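Local atomic coordinates of CPXV203 protein (Cowpox virus, PDB entry 4HKJ), a protein that probably binds host MHC class I molecules and keeps them in the endoplasmic reticulum, hindering antigen presentation at the cell surface. Residues 77-83 / 168-172. Residues are numbered along the deposited sequence; the frame is centred on the assembly and turned at random.
Sequences FGVTHSY and TCGAK
Buried van der Waals and CH-pi packing joins F77, H81 and Y83, at the tip of the antiparallel hairpin of strands 71-77 and 81-88, to the turn 168-172 before helix 174-179. G170, lacking a side chain, lets the backbone close in on F77 and H81: its CA sits over the H81 imidazole, 3.9 Å from the ring centroid and 28° off the normal, while T80 OG1 covers the opposite face. The F77 ring receives A171 CB over one face, 4.0 Å from the centroid, and meets C169 O in plane at its edge, with CD2 3.3 Å from that oxygen. F77 and H81 carry CG anti to the carbonyl carbon (chi1 -68° and -56°), which turns their rings to the C169-G170 backbone. C169 SG lies 3.7 Å from Y83 CB and is bonded to C22 of strand 15-25, beside strand 81-88, a covalent hold on the turn. Acidic side chains of another protein's chain hydrogen-bond to V79 N and T80 OG1 at this tip. Backbone angles at C169 and G170, with a weak A171 N to T168 O bond (3.3 Å), match a type I' turn, disulfide-pinned to the hairpin end of the five-stranded sheet of a poxvirus T4-family beta-sandwich.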
loop_
_atom_site.group_PDB
_atom_site.type_symbol
_atom_site.label_atom_id
_atom_site.label_comp_id
_atom_site.label_asym_id
_atom_site.label_seq_id
_atom_site.Cartn_x
_atom_site.Cartn_y
_atom_site.Cartn_z
ATOM N N PHE D 77 4.536 -3.006 -17.031
ATOM C CA PHE D 77 3.481 -2.024 -17.258
ATOM C C PHE D 77 4.078 -0.633 -17.438
ATOM O O PHE D 77 4.980 -0.235 -16.701
ATOM C CB PHE D 77 2.494 -2.019 -16.091
ATOM C CG PHE D 77 1.668 -3.269 -15.992
ATOM C CD1 PHE D 77 0.926 -3.714 -17.073
ATOM C CD2 PHE D 77 1.639 -4.002 -14.818
ATOM C CE1 PHE D 77 0.168 -4.867 -16.984
ATOM C CE2 PHE D 77 0.883 -5.154 -14.723
ATOM C CZ PHE D 77 0.146 -5.587 -15.807
ATOM N N GLY D 78 3.569 0.101 -18.421
ATOM C CA GLY D 78 4.055 1.439 -18.696
ATOM C C GLY D 78 5.499 1.443 -19.154
ATOM O O GLY D 78 5.907 0.602 -19.955
ATOM N N VAL D 79 6.278 2.387 -18.635
ATOM C CA VAL D 79 7.670 2.533 -19.037
ATOM C C VAL D 79 8.629 2.517 -17.847
ATOM O O VAL D 79 9.839 2.668 -18.019
ATOM C CB VAL D 79 7.891 3.833 -19.835
ATOM C CG1 VAL D 79 7.151 3.778 -21.160
ATOM C CG2 VAL D 79 7.446 5.037 -19.020
ATOM N N THR D 80 8.092 2.333 -16.645
ATOM C CA THR D 80 8.914 2.365 -15.436
ATOM C C THR D 80 8.753 1.126 -14.552
ATOM O O THR D 80 9.711 0.679 -13.920
ATOM C CB THR D 80 8.626 3.621 -14.587
ATOM O OG1 THR D 80 7.217 3.718 -14.335
ATOM C CG2 THR D 80 9.096 4.874 -15.307
ATOM N N HIS D 81 7.544 0.576 -14.509
ATOM C CA HIS D 81 7.243 -0.521 -13.594
ATOM C C HIS D 81 7.637 -1.895 -14.135
ATOM O O HIS D 81 7.329 -2.241 -15.277
ATOM C CB HIS D 81 5.757 -0.513 -13.224
ATOM C CG HIS D 81 5.287 0.778 -12.633
ATOM N ND1 HIS D 81 5.534 1.132 -11.324
ATOM C CD2 HIS D 81 4.580 1.800 -13.172
ATOM C CE1 HIS D 81 5.001 2.316 -11.082
ATOM N NE2 HIS D 81 4.417 2.743 -12.186
ATOM N N SER D 82 8.317 -2.674 -13.296
ATOM C CA SER D 82 8.675 -4.049 -13.622
ATOM C C SER D 82 8.402 -4.950 -12.419
ATOM O O SER D 82 8.946 -4.730 -11.337
ATOM C CB SER D 82 10.144 -4.143 -14.029
ATOM O OG SER D 82 10.411 -3.328 -15.155
ATOM N N TYR D 83 7.561 -5.961 -12.615
ATOM C CA TYR D 83 7.132 -6.827 -11.521
ATOM C C TYR D 83 7.663 -8.253 -11.660
ATOM O O TYR D 83 7.704 -8.807 -12.759
ATOM C CB TYR D 83 5.602 -6.838 -11.428
ATOM C CG TYR D 83 5.049 -7.783 -10.387
ATOM C CD1 TYR D 83 5.072 -7.455 -9.040
ATOM C CD2 TYR D 83 4.493 -9.001 -10.753
ATOM C CE1 TYR D 83 4.565 -8.315 -8.085
ATOM C CE2 TYR D 83 3.984 -9.868 -9.805
ATOM C CZ TYR D 83 4.024 -9.521 -8.473
ATOM O OH TYR D 83 3.516 -10.383 -7.529
ATOM N N THR D 168 0.157 -3.041 -7.076
ATOM C CA THR D 168 -0.438 -2.977 -8.406
ATOM C C THR D 168 0.649 -2.913 -9.473
ATOM O O THR D 168 0.521 -3.511 -10.542
ATOM C CB THR D 168 -1.359 -1.752 -8.545
ATOM O OG1 THR D 168 -0.602 -0.552 -8.344
ATOM C CG2 THR D 168 -2.481 -1.813 -7.523
ATOM N N CYS D 169 1.715 -2.180 -9.164
ATOM C CA CYS D 169 2.907 -2.102 -10.008
ATOM C C CYS D 169 2.616 -1.640 -11.435
ATOM O O CYS D 169 3.080 -2.247 -12.400
ATOM C CB CYS D 169 3.649 -3.441 -10.020
ATOM S SG CYS D 169 5.418 -3.298 -10.352
ATOM N N GLY D 170 1.844 -0.566 -11.563
ATOM C CA GLY D 170 1.569 0.028 -12.859
ATOM C C GLY D 170 0.229 -0.362 -13.455
ATOM O O GLY D 170 -0.161 0.147 -14.505
ATOM N N ALA D 171 -0.475 -1.269 -12.787
ATOM C CA ALA D 171 -1.788 -1.701 -13.249
ATOM C C ALA D 171 -2.885 -1.122 -12.363
ATOM O O ALA D 171 -2.606 -0.574 -11.297
ATOM C CB ALA D 171 -1.870 -3.217 -13.278
ATOM N N LYS D 172 -4.131 -1.243 -12.808
ATOM C CA LYS D 172 -5.266 -0.694 -12.069
ATOM C C LYS D 172 -5.521 -1.468 -10.777
ATOM O O LYS D 172 -5.937 -0.894 -9.771
ATOM C CB LYS D 172 -6.521 -0.689 -12.944
ATOM C CG LYS D 172 -7.716 0.012 -12.314
ATOM C CD LYS D 172 -8.925 -0.012 -13.236
ATOM C CE LYS D 172 -9.424 -1.431 -13.450
ATOM N NZ LYS D 172 -9.957 -2.025 -12.192
#